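Local structure of uncharacterized protein YppE (Bacillus subtilis, 2IM8) at residues Gly20-Arg23 with Tyr24-Gly27; Arg98-Asp101 with Ile102-Val106. The protein is of unknown function; it is a small, almost wholly helical bacterial protein of the DUF1798 family, built from four helices. One frame throughout, in Å; residues are numbered along the deposited sequence.

Interaction 1 (Gly20-Arg23 with Tyr24-Gly27)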
# COMPACT_ATOMS: atom_id res chain seq x y z
N GLY A 20 7.15 6.53 1.79
CA GLY A 20 6.86 7.19 0.53
C GLY A 20 6.37 8.61 0.74
O GLY A 20 6.75 9.53 0.02
N ALA A 21 5.51 8.78 1.74
CA ALA A 21 4.96 10.09 2.08
C ALA A 21 6.06 11.08 2.46
O ALA A 21 6.03 12.26 2.07
CB ALA A 21 3.97 9.95 3.22
N ASP A 22 7.02 10.61 3.26
CA ASP A 22 8.13 11.46 3.67
C ASP A 22 9.00 11.80 2.47
O ASP A 22 9.50 12.92 2.36
CB ASP A 22 9.00 10.75 4.70
CG ASP A 22 8.53 10.99 6.12
OD1 ASP A 22 7.50 11.69 6.32
OD2 ASP A 22 9.20 10.48 7.04
N ARG A 23 9.20 10.83 1.58
CA ARG A 23 10.02 11.07 0.41
C ARG A 23 9.35 12.12 -0.47
O ARG A 23 10.01 13.01 -1.00
CB ARG A 23 10.24 9.77 -0.38
CG ARG A 23 11.22 9.92 -1.54
CD ARG A 23 11.36 8.63 -2.35
NE ARG A 23 11.87 7.55 -1.52
CZ ARG A 23 11.13 6.54 -1.08
NH1 ARG A 23 9.84 6.45 -1.40
NH2 ARG A 23 11.67 5.62 -0.29
N TYR A 24 8.03 12.02 -0.59
CA TYR A 24 7.24 12.95 -1.39
C TYR A 24 7.39 14.39 -0.90
O TYR A 24 7.70 15.29 -1.67
CB TYR A 24 5.76 12.56 -1.34
CG TYR A 24 4.82 13.55 -1.98
CD1 TYR A 24 4.64 13.60 -3.37
CD2 TYR A 24 4.10 14.46 -1.20
CE1 TYR A 24 3.78 14.54 -3.96
CE2 TYR A 24 3.25 15.39 -1.78
CZ TYR A 24 3.09 15.43 -3.15
OH TYR A 24 2.24 16.37 -3.71
N GLN A 25 7.18 14.58 0.40
CA GLN A 25 7.29 15.90 1.02
C GLN A 25 8.70 16.45 0.87
O GLN A 25 8.88 17.63 0.58
CB GLN A 25 6.92 15.82 2.50
CG GLN A 25 7.28 17.06 3.30
CD GLN A 25 6.88 16.96 4.77
OE1 GLN A 25 7.04 15.91 5.41
NE2 GLN A 25 6.36 18.06 5.32
N GLU A 26 9.70 15.60 1.08
CA GLU A 26 11.08 16.07 0.95
C GLU A 26 11.35 16.48 -0.50
O GLU A 26 12.07 17.45 -0.76
CB GLU A 26 12.07 14.99 1.38
CG GLU A 26 13.52 15.44 1.32
CD GLU A 26 13.75 16.77 2.04
OE1 GLU A 26 13.40 16.87 3.24
OE2 GLU A 26 14.28 17.71 1.39
N GLY A 27 10.76 15.76 -1.44
CA GLY A 27 10.94 16.08 -2.84
C GLY A 27 10.28 17.39 -3.23
O GLY A 27 10.78 18.11 -4.10
O HOH W 1 5.88 13.59 5.51
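Water 1 is shared by D22 and Q25, giving one hydrogen to OD1 of D22 at 2.6 Å and the other to OE1 of Q25. The bridge lies on one turn of the alpha-helix 3-29, the first helix of an all-helical protein, and joins side chains three residues apart. Water suits the place because both ends are acceptors: OD1 of D22 and OE1 of Q25 stand 4.3 Å apart and cannot bond each other, whereas a water can donate to both. Q25 reaches it by running CG anti to its backbone N (chi1 168°) and keeping the chain extended as far as the amide, a long polar arm suited to an exposed position.

Beneath this bridge runs the regular i to i+4 ladder. The N of Y24 donates to O of G20 at 2.9 Å, and that of Q25 to O of A21 with an N-H...O angle of 168°. E26 and G27 continue the series onto D22 and R23.

The side of the turn that faces the other helices is different in character. The ring of Y24 leads away from the preceding turn and packs against helix 96-121, and its OH is hydrogen-bonded to the backbone O of I94, which satisfies the hydroxyl of this buried residue. R23, bent at chi3, gives NH1 to OG of S89, tying this helix to helix 72-91. Small A21 lets F99 come close to the backbone. At the root of the tyrosine, CB of Y24 rests 3.4 Å from O of A21.

Interaction 2 (Arg98-Asp101 with Ile102-Val106)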
# COMPACT_ATOMS: atom_id res chain seq x y z
N ARG A 98 -3.99 15.66 -3.32
CA ARG A 98 -4.18 14.39 -4.00
C ARG A 98 -3.26 13.32 -3.41
O ARG A 98 -3.69 12.18 -3.18
CB ARG A 98 -3.89 14.57 -5.50
CG ARG A 98 -3.95 13.30 -6.32
CD ARG A 98 -5.28 12.58 -6.20
NE ARG A 98 -5.31 11.41 -7.07
CZ ARG A 98 -6.15 10.40 -6.93
NH1 ARG A 98 -7.04 10.39 -5.95
NH2 ARG A 98 -6.09 9.38 -7.77
N PHE A 99 -2.01 13.67 -3.15
CA PHE A 99 -1.09 12.69 -2.58
C PHE A 99 -1.61 12.23 -1.23
O PHE A 99 -1.55 11.03 -0.89
CB PHE A 99 0.31 13.29 -2.40
CG PHE A 99 1.33 12.29 -1.95
CD1 PHE A 99 1.97 11.46 -2.87
CD2 PHE A 99 1.58 12.10 -0.59
CE1 PHE A 99 2.85 10.46 -2.44
CE2 PHE A 99 2.45 11.11 -0.16
CZ PHE A 99 3.09 10.28 -1.08
N LYS A 100 -2.12 13.17 -0.44
CA LYS A 100 -2.66 12.85 0.87
C LYS A 100 -3.87 11.92 0.73
O LYS A 100 -3.97 10.94 1.45
CB LYS A 100 -3.07 14.11 1.64
CG LYS A 100 -3.62 13.81 3.04
CD LYS A 100 -3.91 15.07 3.85
CE LYS A 100 -4.46 14.73 5.24
NZ LYS A 100 -4.69 15.94 6.09
N ASP A 101 -4.77 12.24 -0.20
CA ASP A 101 -5.96 11.42 -0.42
C ASP A 101 -5.67 9.96 -0.73
O ASP A 101 -6.27 9.07 -0.13
CB ASP A 101 -6.83 12.00 -1.55
CG ASP A 101 -7.39 13.37 -1.21
OD1 ASP A 101 -7.62 13.64 -0.01
OD2 ASP A 101 -7.61 14.17 -2.15
N ILE A 102 -4.76 9.68 -1.66
CA ILE A 102 -4.46 8.29 -1.99
C ILE A 102 -3.72 7.60 -0.85
O ILE A 102 -3.95 6.42 -0.58
CB ILE A 102 -3.65 8.18 -3.31
CG1 ILE A 102 -2.30 8.89 -3.18
CG2 ILE A 102 -4.45 8.81 -4.45
CD1 ILE A 102 -1.46 8.79 -4.45
N THR A 103 -2.85 8.33 -0.17
CA THR A 103 -2.10 7.78 0.95
C THR A 103 -3.08 7.40 2.06
O THR A 103 -3.02 6.29 2.62
CB THR A 103 -1.05 8.79 1.46
OG1 THR A 103 -0.12 9.07 0.41
CG2 THR A 103 -0.28 8.22 2.64
N GLU A 104 -4.01 8.30 2.36
CA GLU A 104 -5.01 8.04 3.41
C GLU A 104 -5.86 6.81 3.09
O GLU A 104 -6.18 6.01 3.97
CB GLU A 104 -5.96 9.22 3.56
CG GLU A 104 -5.36 10.50 4.11
CD GLU A 104 -6.44 11.55 4.30
OE1 GLU A 104 -7.17 11.83 3.32
OE2 GLU A 104 -6.57 12.08 5.41
N SER A 105 -6.25 6.69 1.83
CA SER A 105 -7.07 5.58 1.35
C SER A 105 -6.34 4.24 1.48
O SER A 105 -6.90 3.24 1.96
CB SER A 105 -7.45 5.83 -0.11
OG SER A 105 -8.22 4.77 -0.63
N VAL A 106 -5.10 4.23 1.04
CA VAL A 106 -4.28 3.02 1.09
C VAL A 106 -4.04 2.60 2.55
O VAL A 106 -4.29 1.45 2.92
CB VAL A 106 -2.91 3.27 0.40
CG1 VAL A 106 -1.93 2.14 0.73
CG2 VAL A 106 -3.12 3.38 -1.11
O HOH W 2 -8.52 9.69 1.09
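R98 lays its guanidinium flat over the CG2 methyl of I102, one turn further along the alpha-helix 96-121. CG2 sits 3.3 Å above the guanidinium plane, over its centre, and the two side chains cross at about a right angle. A bend at chi2 (56°) turns the arginine forward along the helix, over I102, an apolar use of a flat cation whose NH2 also has a long, weak ion pair with E84. The other branch of I102, CG1, approaches O of F99 to 3.2 Å, and the branched residue fills the buried side facing helix 72-91.

T103 grips the same carbonyl twice: O of F99 accepts from its N at 3.1 Å and from its OG1 at 2.8 Å, the two donors arriving from opposite faces of the carbonyl plane. With OG1 anti to its carbonyl carbon (chi1 -62°), the threonine turns its hydroxyl back toward the preceding turn. Its bond to F99 O lets this polar group lie against a buried ring: OG1 sits 3.3 Å above one face of F99, offset toward the rim.

Charged chains occupy the exposed side. K100, fully extended, brings its CE methylene to 3.4 Å from OE2 of E104, while NZ remains beyond salt-bridge range. OE1 of E104 lies 3.8 Å from OD1 of D101, the carboxylate planes 34° apart. Water 2 donates to O of D101 and weakly to OE1 of E104. The proximity of two acids would probably raise their proton affinity somewhat, an effect that K100 may partly offset for E104.

How the interactions relate
Interactions 1 and 2 belong to the first and last helices of the fold, 3-29 and 96-121, and their centres lie about 13 Å apart. They meet through F99, whose ring stacks with that of Y24, CD1 of F99 lying 3.5 Å from CD1 of Y24. CE2 of the same phenylalanine comes to 3.5 Å from CA of A21, and its CZ also touches O of G20. One ring therefore belongs to both contacts, packing on residues 20-24 of helix 3-29 while it is part of interaction 2 on helix 96-121. Helix 72-91 is a shared neighbour, met by R23 from interaction 1 and by I102 and T103 from interaction 2.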